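Local coordinates for protein 3-hydroxyadipyl-CoA dehydrogenase (Escherichia coli, PDB 3MOG) that catalyses the NAD(+)-dependent oxidation of (3S)-3-hydroxyadipyl-CoA to 3-oxoadipyl-CoA in the degradation of phenylacetate, at residues Ala85-Glu90 with Gln113-Thr118; Ala139-Phe144 with Lys151-Val156; Ala9-Gly14 with Leu32-Ser37. All blocks are in the same frame, centred on the assembly; numbering follows the deposited sequence.

Contact 1 (Ala85-Glu90 with Gln113-Thr118); sequences ADLVIE and QTLLTT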
loop_
_atom_site.group_PDB
_atom_site.type_symbol
_atom_site.label_atom_id
_atom_site.label_comp_id
_atom_site.label_asym_id
_atom_site.label_seq_id
_atom_site.Cartn_x
_atom_site.Cartn_y
_atom_site.Cartn_z
ATOM N N ALA C 85 -17.278 -12.379 41.210
ATOM C CA ALA C 85 -16.807 -11.074 40.709
ATOM C C ALA C 85 -17.855 -10.318 39.906
ATOM O O ALA C 85 -18.545 -10.900 39.067
ATOM C CB ALA C 85 -15.550 -11.248 39.883
ATOM N N ASP C 86 -17.967 -9.020 40.181
ATOM C CA ASP C 86 -18.794 -8.099 39.391
ATOM C C ASP C 86 -18.045 -7.565 38.171
ATOM O O ASP C 86 -18.663 -7.061 37.227
ATOM C CB ASP C 86 -19.210 -6.911 40.248
ATOM C CG ASP C 86 -19.937 -7.328 41.503
ATOM O OD1 ASP C 86 -20.865 -8.169 41.410
ATOM O OD2 ASP C 86 -19.576 -6.809 42.578
ATOM N N LEU C 87 -16.713 -7.639 38.232
ATOM C CA LEU C 87 -15.833 -7.164 37.173
ATOM C C LEU C 87 -14.630 -8.084 37.082
ATOM O O LEU C 87 -13.994 -8.401 38.084
ATOM C CB LEU C 87 -15.367 -5.713 37.417
ATOM C CG LEU C 87 -14.238 -5.189 36.508
ATOM C CD1 LEU C 87 -14.664 -5.112 35.047
ATOM C CD2 LEU C 87 -13.683 -3.859 36.940
ATOM N N VAL C 88 -14.350 -8.519 35.864
ATOM C CA VAL C 88 -13.138 -9.237 35.567
ATOM C C VAL C 88 -12.292 -8.371 34.646
ATOM O O VAL C 88 -12.789 -7.852 33.628
ATOM C CB VAL C 88 -13.423 -10.585 34.881
ATOM C CG1 VAL C 88 -12.124 -11.305 34.596
ATOM C CG2 VAL C 88 -14.308 -11.451 35.752
ATOM N N ILE C 89 -11.022 -8.202 35.015
ATOM C CA ILE C 89 -10.058 -7.514 34.165
ATOM C C ILE C 89 -8.970 -8.513 33.758
ATOM O O ILE C 89 -8.161 -8.928 34.578
ATOM C CB ILE C 89 -9.435 -6.298 34.866
ATOM C CG1 ILE C 89 -10.522 -5.341 35.350
ATOM C CG2 ILE C 89 -8.466 -5.557 33.931
ATOM C CD1 ILE C 89 -10.010 -4.281 36.313
ATOM N N GLU C 90 -8.966 -8.877 32.484
ATOM C CA GLU C 90 -8.039 -9.862 31.933
ATOM C C GLU C 90 -6.760 -9.185 31.457
ATOM O O GLU C 90 -6.807 -8.235 30.693
ATOM C CB GLU C 90 -8.724 -10.590 30.764
ATOM C CG GLU C 90 -7.912 -11.678 30.105
ATOM C CD GLU C 90 -6.857 -11.153 29.141
ATOM O OE1 GLU C 90 -7.162 -10.246 28.332
ATOM O OE2 GLU C 90 -5.714 -11.644 29.216
ATOM N N GLN C 113 -24.457 -10.487 34.061
ATOM C CA GLN C 113 -24.346 -9.049 34.343
ATOM C C GLN C 113 -22.939 -8.639 34.816
ATOM O O GLN C 113 -22.689 -7.468 35.118
ATOM C CB GLN C 113 -25.431 -8.574 35.329
ATOM C CG GLN C 113 -25.223 -8.983 36.795
ATOM C CD GLN C 113 -25.877 -10.311 37.158
ATOM O OE1 GLN C 113 -26.431 -11.010 36.302
ATOM N NE2 GLN C 113 -25.814 -10.663 38.440
ATOM N N THR C 114 -22.030 -9.609 34.878
ATOM C CA THR C 114 -20.646 -9.352 35.259
ATOM C C THR C 114 -19.897 -8.754 34.074
ATOM O O THR C 114 -19.942 -9.293 32.963
ATOM C CB THR C 114 -19.966 -10.644 35.794
ATOM O OG1 THR C 114 -20.281 -10.787 37.184
ATOM C CG2 THR C 114 -18.436 -10.621 35.630
ATOM N N LEU C 115 -19.236 -7.625 34.315
ATOM C CA LEU C 115 -18.450 -6.943 33.286
ATOM C C LEU C 115 -17.172 -7.730 33.014
ATOM O O LEU C 115 -16.473 -8.140 33.938
ATOM C CB LEU C 115 -18.135 -5.510 33.724
ATOM C CG LEU C 115 -19.266 -4.724 34.421
ATOM C CD1 LEU C 115 -18.767 -3.374 34.907
ATOM C CD2 LEU C 115 -20.501 -4.540 33.537
ATOM N N LEU C 116 -16.904 -7.983 31.740
ATOM C CA LEU C 116 -15.765 -8.791 31.339
ATOM C C LEU C 116 -14.829 -7.943 30.510
ATOM O O LEU C 116 -15.108 -7.621 29.363
ATOM C CB LEU C 116 -16.214 -10.023 30.542
ATOM C CG LEU C 116 -17.077 -11.093 31.209
ATOM C CD1 LEU C 116 -17.336 -12.250 30.229
ATOM C CD2 LEU C 116 -16.432 -11.584 32.490
ATOM N N THR C 117 -13.712 -7.547 31.091
ATOM C CA THR C 117 -12.870 -6.615 30.388
ATOM C C THR C 117 -11.486 -7.159 30.147
ATOM O O THR C 117 -11.049 -8.110 30.806
ATOM C CB THR C 117 -12.786 -5.267 31.114
ATOM O OG1 THR C 117 -12.110 -5.435 32.360
ATOM C CG2 THR C 117 -14.172 -4.705 31.371
ATOM N N THR C 118 -10.802 -6.554 29.185
ATOM C CA THR C 118 -9.422 -6.905 28.909
ATOM C C THR C 118 -8.539 -5.662 28.876
ATOM O O THR C 118 -8.980 -4.579 28.466
ATOM C CB THR C 118 -9.289 -7.719 27.594
ATOM O OG1 THR C 118 -7.904 -7.914 27.286
ATOM C CG2 THR C 118 -9.955 -7.017 26.464
#
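Ala85 O takes the hydroxyl of Thr114 at 2.6 Å from OG1, with the donor lying in the carbonyl plane. The carbonyl of Asp86 comes next and accepts Leu115 N at 3.0 Å; the carboxylate of Asp86 turns elsewhere, its OD2 held by Gln6 N. Leu87 swings its CG anti to the backbone N (chi1 169°), which lays CD1 3.7 Å from Leu115 CB and also against CG2 of Thr117. The parallel pairing continues at Val88: its N bonds Leu115 O, and Val88 CG2 lies alongside Leu116 CD2 at 3.9 Å on the other face. Strands 87-90 and 115-118, joined by helix 96-109, form a beta-alpha-beta unit of the Rossmann-type NAD-binding domain, and Glu90, Leu116 and Thr118 face that helix while Leu87, Leu115 and Thr117 face helix 163-175. Val88 O is gripped twice by one residue, by Thr117 N at 2.7 Å and by Thr117 OG1 at 2.8 Å, the hydroxyl arriving from a more bent direction than the amide. That same OG1 rests 3.4 Å from Ile89 CG1, the two side chains lying side by side. Glu90 N then bonds Thr117 O, and the Glu90 side chain, bent at chi2 (-79°), brings OE1 to within 2.7 Å of Thr118 OG1, which donates to it nearly in line with the C-O bond. The second carboxylate oxygen, OE2, takes Ala92 N.

Contact 2 (Ala139-Phe144 with Lys151-Val156); sequences AGLHFF and KLVEVV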
loop_
_atom_site.group_PDB
_atom_site.type_symbol
_atom_site.label_atom_id
_atom_site.label_comp_id
_atom_site.label_asym_id
_atom_site.label_seq_id
_atom_site.Cartn_x
_atom_site.Cartn_y
_atom_site.Cartn_z
ATOM N N ALA C 139 -15.836 -5.358 27.162
ATOM C CA ALA C 139 -15.287 -4.034 26.885
ATOM C C ALA C 139 -13.791 -4.061 27.138
ATOM O O ALA C 139 -13.279 -5.007 27.705
ATOM C CB ALA C 139 -15.950 -2.975 27.774
ATOM N N GLY C 140 -13.088 -3.019 26.710
ATOM C CA GLY C 140 -11.666 -2.897 27.004
ATOM C C GLY C 140 -11.487 -1.950 28.160
ATOM O O GLY C 140 -12.177 -0.941 28.251
ATOM N N LEU C 141 -10.580 -2.291 29.060
ATOM C CA LEU C 141 -10.214 -1.399 30.142
ATOM C C LEU C 141 -8.696 -1.335 30.118
ATOM O O LEU C 141 -8.008 -2.165 30.711
ATOM C CB LEU C 141 -10.774 -1.912 31.481
ATOM C CG LEU C 141 -11.062 -0.908 32.601
ATOM C CD1 LEU C 141 -12.101 0.097 32.172
ATOM C CD2 LEU C 141 -11.517 -1.616 33.875
ATOM N N HIS C 142 -8.178 -0.355 29.385
ATOM C CA HIS C 142 -6.772 -0.332 29.023
ATOM C C HIS C 142 -5.943 0.607 29.893
ATOM O O HIS C 142 -6.000 1.817 29.714
ATOM C CB HIS C 142 -6.635 0.038 27.540
ATOM C CG HIS C 142 -5.224 0.100 27.056
ATOM N ND1 HIS C 142 -4.752 1.131 26.269
ATOM C CD2 HIS C 142 -4.176 -0.738 27.249
ATOM C CE1 HIS C 142 -3.475 0.922 25.997
ATOM N NE2 HIS C 142 -3.099 -0.202 26.586
ATOM N N PHE C 143 -5.168 0.031 30.815
ATOM C CA PHE C 143 -4.309 0.779 31.735
ATOM C C PHE C 143 -2.920 0.942 31.133
ATOM O O PHE C 143 -2.576 0.279 30.162
ATOM C CB PHE C 143 -4.160 0.011 33.060
ATOM C CG PHE C 143 -5.430 -0.100 33.868
ATOM C CD1 PHE C 143 -6.397 -1.047 33.553
ATOM C CD2 PHE C 143 -5.632 0.718 34.970
ATOM C CE1 PHE C 143 -7.548 -1.172 34.304
ATOM C CE2 PHE C 143 -6.788 0.611 35.736
ATOM C CZ PHE C 143 -7.754 -0.325 35.401
ATOM N N PHE C 144 -2.102 1.791 31.741
ATOM C CA PHE C 144 -0.751 2.028 31.233
ATOM C C PHE C 144 0.284 1.704 32.316
ATOM O O PHE C 144 0.023 1.926 33.490
ATOM C CB PHE C 144 -0.629 3.482 30.727
ATOM C CG PHE C 144 -1.414 3.751 29.450
ATOM C CD1 PHE C 144 -2.804 3.914 29.475
ATOM C CD2 PHE C 144 -0.761 3.820 28.222
ATOM C CE1 PHE C 144 -3.530 4.128 28.308
ATOM C CE2 PHE C 144 -1.486 4.037 27.047
ATOM C CZ PHE C 144 -2.876 4.203 27.097
ATOM N N LYS C 151 -2.205 7.746 35.267
ATOM C CA LYS C 151 -3.578 8.160 35.434
ATOM C C LYS C 151 -4.584 7.739 34.394
ATOM O O LYS C 151 -5.756 7.711 34.663
ATOM C CB LYS C 151 -3.660 9.645 35.698
ATOM C CG LYS C 151 -3.384 9.975 37.121
ATOM C CD LYS C 151 -3.679 11.403 37.430
ATOM C CE LYS C 151 -5.083 11.825 37.046
ATOM N NZ LYS C 151 -6.070 11.629 38.130
ATOM N N LEU C 152 -4.126 7.463 33.192
ATOM C CA LEU C 152 -5.049 7.257 32.081
ATOM C C LEU C 152 -5.565 5.821 31.995
ATOM O O LEU C 152 -4.808 4.885 32.174
ATOM C CB LEU C 152 -4.396 7.665 30.744
ATOM C CG LEU C 152 -5.392 7.820 29.583
ATOM C CD1 LEU C 152 -6.088 9.216 29.593
ATOM C CD2 LEU C 152 -4.707 7.554 28.264
ATOM N N VAL C 153 -6.858 5.659 31.726
ATOM C CA VAL C 153 -7.348 4.397 31.162
ATOM C C VAL C 153 -8.247 4.641 29.945
ATOM O O VAL C 153 -9.038 5.575 29.933
ATOM C CB VAL C 153 -7.939 3.375 32.223
ATOM C CG1 VAL C 153 -8.330 4.038 33.474
ATOM C CG2 VAL C 153 -9.079 2.507 31.654
ATOM N N GLU C 154 -8.069 3.830 28.909
ATOM C CA GLU C 154 -8.914 3.881 27.732
ATOM C C GLU C 154 -10.024 2.851 27.901
ATOM O O GLU C 154 -9.752 1.658 28.077
ATOM C CB GLU C 154 -8.076 3.594 26.480
ATOM C CG GLU C 154 -7.042 4.664 26.176
ATOM C CD GLU C 154 -6.200 4.353 24.942
ATOM O OE1 GLU C 154 -5.483 3.328 24.946
ATOM O OE2 GLU C 154 -6.242 5.148 23.973
ATOM N N VAL C 155 -11.266 3.325 27.896
ATOM C CA VAL C 155 -12.434 2.467 28.037
ATOM C C VAL C 155 -12.941 2.154 26.635
ATOM O O VAL C 155 -13.460 3.020 25.939
ATOM C CB VAL C 155 -13.559 3.138 28.861
ATOM C CG1 VAL C 155 -14.797 2.239 28.903
ATOM C CG2 VAL C 155 -13.092 3.470 30.276
ATOM N N VAL C 156 -12.767 0.919 26.203
ATOM C CA VAL C 156 -12.891 0.627 24.779
ATOM C C VAL C 156 -14.159 -0.129 24.442
ATOM O O VAL C 156 -14.377 -1.239 24.947
ATOM C CB VAL C 156 -11.681 -0.167 24.274
ATOM C CG1 VAL C 156 -11.639 -0.148 22.764
ATOM C CG2 VAL C 156 -10.418 0.404 24.837
HETATM O O HOH W 1 -3.326 3.445 33.927
#
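His142 and Glu154 face each other as a hydrogen-bonded pair of the antiparallel hairpin 138-143/152-157, and the glutamate side chain carries much of the contact. Its CB packs 4.0 Å from His142 CB. CG stands anti to the carbonyl carbon (chi1 -66°) and passes Phe144 CE1 at 4.1 Å; the extended chain then sets CD in the planes of both the His142 and Phe144 rings, at their edges. Glu154 OE1 ends 2.7 Å from His142 ND1, which donates almost exactly in its ring plane to the anti lone pair of the carboxylate, although the two planes are 39° apart. Phe144 CZ lies 3.5 Å from the same oxygen. OE2 turns the other way, to the backbone N of Ile190 and Val191.

Backbone bonds run both ways between His142 and Glu154 and again between Gly140 and Val156. A side chain at Gly140 would run into Val156 CB, which already lies 3.9 Å from Gly140 CA. On the opposite face Leu141 CD1 reaches the CG2 atoms of both Val153 and Val155. Toward the turn of the hairpin, one water accepts from Phe144 N and donates to Leu152 O, 2.7 Å away, while Phe144 CE1 rests on Leu152 CD2.

The in-plane bond from ND1 to a buried carboxylate, itself held by two backbone amides through OE2, probably keeps the imidazole from turning about its CB-CG bond, with NE2 directed to Ser121 OG by a weak bond.

Contact 3 (Ala9-Gly14 with Leu32-Ser37); sequences AVIGSG and LLYDIS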
loop_
_atom_site.group_PDB
_atom_site.type_symbol
_atom_site.label_atom_id
_atom_site.label_comp_id
_atom_site.label_asym_id
_atom_site.label_seq_id
_atom_site.Cartn_x
_atom_site.Cartn_y
_atom_site.Cartn_z
ATOM N N ALA C 9 -12.099 -9.264 39.803
ATOM C CA ALA C 9 -11.173 -10.321 39.443
ATOM C C ALA C 9 -10.177 -9.787 38.440
ATOM O O ALA C 9 -10.553 -9.150 37.464
ATOM C CB ALA C 9 -11.918 -11.505 38.849
ATOM N N VAL C 10 -8.905 -10.049 38.693
ATOM C CA VAL C 10 -7.838 -9.678 37.796
ATOM C C VAL C 10 -7.189 -10.986 37.312
ATOM O O VAL C 10 -6.771 -11.825 38.127
ATOM C CB VAL C 10 -6.795 -8.784 38.509
ATOM C CG1 VAL C 10 -5.591 -8.560 37.623
ATOM C CG2 VAL C 10 -7.400 -7.447 38.934
ATOM N N ILE C 11 -7.129 -11.176 35.999
ATOM C CA ILE C 11 -6.555 -12.400 35.441
ATOM C C ILE C 11 -5.160 -12.138 34.907
ATOM O O ILE C 11 -4.983 -11.382 33.947
ATOM C CB ILE C 11 -7.418 -12.979 34.317
ATOM C CG1 ILE C 11 -8.844 -13.217 34.801
ATOM C CG2 ILE C 11 -6.794 -14.283 33.771
ATOM C CD1 ILE C 11 -9.725 -13.902 33.764
ATOM N N GLY C 12 -4.172 -12.763 35.535
ATOM C CA GLY C 12 -2.784 -12.608 35.132
ATOM C C GLY C 12 -1.966 -12.092 36.288
ATOM O O GLY C 12 -2.448 -11.279 37.068
ATOM N N SER C 13 -0.723 -12.561 36.386
ATOM C CA SER C 13 0.173 -12.220 37.486
ATOM C C SER C 13 1.401 -11.424 37.040
ATOM O O SER C 13 2.316 -11.198 37.840
ATOM C CB SER C 13 0.622 -13.499 38.207
ATOM O OG SER C 13 1.384 -14.331 37.340
ATOM N N GLY C 14 1.429 -11.001 35.773
ATOM C CA GLY C 14 2.507 -10.147 35.256
ATOM C C GLY C 14 2.451 -8.719 35.798
ATOM O O GLY C 14 1.662 -8.424 36.706
ATOM N N LEU C 32 -9.829 -10.830 43.493
ATOM C CA LEU C 32 -9.461 -12.201 43.177
ATOM C C LEU C 32 -8.391 -12.172 42.100
ATOM O O LEU C 32 -8.680 -11.882 40.943
ATOM C CB LEU C 32 -10.687 -12.984 42.702
ATOM C CG LEU C 32 -11.865 -13.076 43.686
ATOM C CD1 LEU C 32 -13.099 -13.640 43.014
ATOM C CD2 LEU C 32 -11.525 -13.895 44.916
ATOM N N LEU C 33 -7.151 -12.439 42.486
ATOM C CA LEU C 33 -6.048 -12.469 41.537
ATOM C C LEU C 33 -5.830 -13.902 41.017
ATOM O O LEU C 33 -5.355 -14.767 41.748
ATOM C CB LEU C 33 -4.773 -11.909 42.178
ATOM C CG LEU C 33 -3.508 -11.702 41.322
ATOM C CD1 LEU C 33 -3.719 -10.709 40.164
ATOM C CD2 LEU C 33 -2.386 -11.211 42.214
ATOM N N TYR C 34 -6.191 -14.137 39.759
ATOM C CA TYR C 34 -6.201 -15.473 39.173
ATOM C C TYR C 34 -5.030 -15.746 38.241
ATOM O O TYR C 34 -4.744 -14.961 37.338
ATOM C CB TYR C 34 -7.516 -15.722 38.414
ATOM C CG TYR C 34 -7.523 -16.994 37.575
ATOM C CD1 TYR C 34 -7.383 -16.943 36.184
ATOM C CD2 TYR C 34 -7.661 -18.251 38.173
ATOM C CE1 TYR C 34 -7.383 -18.100 35.414
ATOM C CE2 TYR C 34 -7.664 -19.424 37.401
ATOM C CZ TYR C 34 -7.525 -19.335 36.029
ATOM O OH TYR C 34 -7.520 -20.480 35.268
ATOM N N ASP C 35 -4.377 -16.882 38.479
ATOM C CA ASP C 35 -3.399 -17.483 37.579
ATOM C C ASP C 35 -3.372 -18.976 37.909
ATOM O O ASP C 35 -3.685 -19.361 39.044
ATOM C CB ASP C 35 -2.013 -16.874 37.795
ATOM C CG ASP C 35 -1.068 -17.123 36.631
ATOM O OD1 ASP C 35 -1.369 -17.964 35.754
ATOM O OD2 ASP C 35 -0.011 -16.465 36.591
ATOM N N ILE C 36 -3.008 -19.807 36.928
ATOM C CA ILE C 36 -2.911 -21.260 37.148
ATOM C C ILE C 36 -1.710 -21.668 38.017
ATOM O O ILE C 36 -1.749 -22.702 38.687
ATOM C CB ILE C 36 -2.905 -22.073 35.826
ATOM C CG1 ILE C 36 -1.848 -21.529 34.855
ATOM C CG2 ILE C 36 -4.311 -22.091 35.192
ATOM C CD1 ILE C 36 -1.219 -22.592 33.970
ATOM N N SER C 37 -0.657 -20.855 38.005
ATOM C CA SER C 37 0.539 -21.107 38.809
ATOM C C SER C 37 0.463 -20.373 40.153
ATOM O O SER C 37 0.361 -19.137 40.197
ATOM C CB SER C 37 1.795 -20.697 38.036
ATOM O OG SER C 37 2.931 -20.707 38.878
#
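Three backbone hydrogen bonds join Ala9-Gly14 to Leu32-Ser37 in parallel: Val10 N to Leu32 O, Tyr34 N to Val10 O, and Gly12 N to Tyr34 O, each 2.9 Å. The last carries the pairing into the glycine-rich turn before helix 15-26, where Gly12 has backbone angles (phi 122°) that would jam a CB against the preceding carbonyl. Gly12, Gly14 and Gly17 fit the GxGxxG pattern of Rossmann dinucleotide folds, here probably the NAD-binding turn.

Apolar contacts split between the faces. Ile11 CG2 meets the edge of the Tyr34 ring in its plane, 3.6 Å from CD1, while Val10 CG1 and Leu33 CD1 come together at 3.8 Å on the other side; Leu33 CD1 also reaches Gly12 O.

One polar side-chain bond remains. Asp35 holds CG anti to its own N (chi1 -162°), carrying OD2 to 2.7 Å from Ser13 OG, which donates to the anti lone pair. Replacing Asp35 by an alanine would probably leave the Ser13 hydroxyl without this acceptor and free to turn, losing the side-chain tie between the turn and the end of strand 31-34. An acidic residue in this position is consistent with the NAD preference of such folds, where it commonly binds the adenosine ribose hydroxyls.

From the N terminus, contact 3 closes first, bringing strand 31-34 back beside strand 8-11 by way of helix 15-26. Contact 1 follows, closing the loop through helix 96-109, and contact 2 comes last as a hairpin with six residues between its segments. The three loops are in series; none nests in or crosses another. In space they share one mixed sheet: strand 8-11 pairs with strand 87-90, Ala9 O taking Ile89 N at 2.7 Å, and strand 115-118 pairs with strand 138-143, Thr118 O meeting Leu141 N at 2.9 Å. Contact 1 thus sits between the other two, joining the strands beside the glycine-rich turn to the antiparallel hairpin.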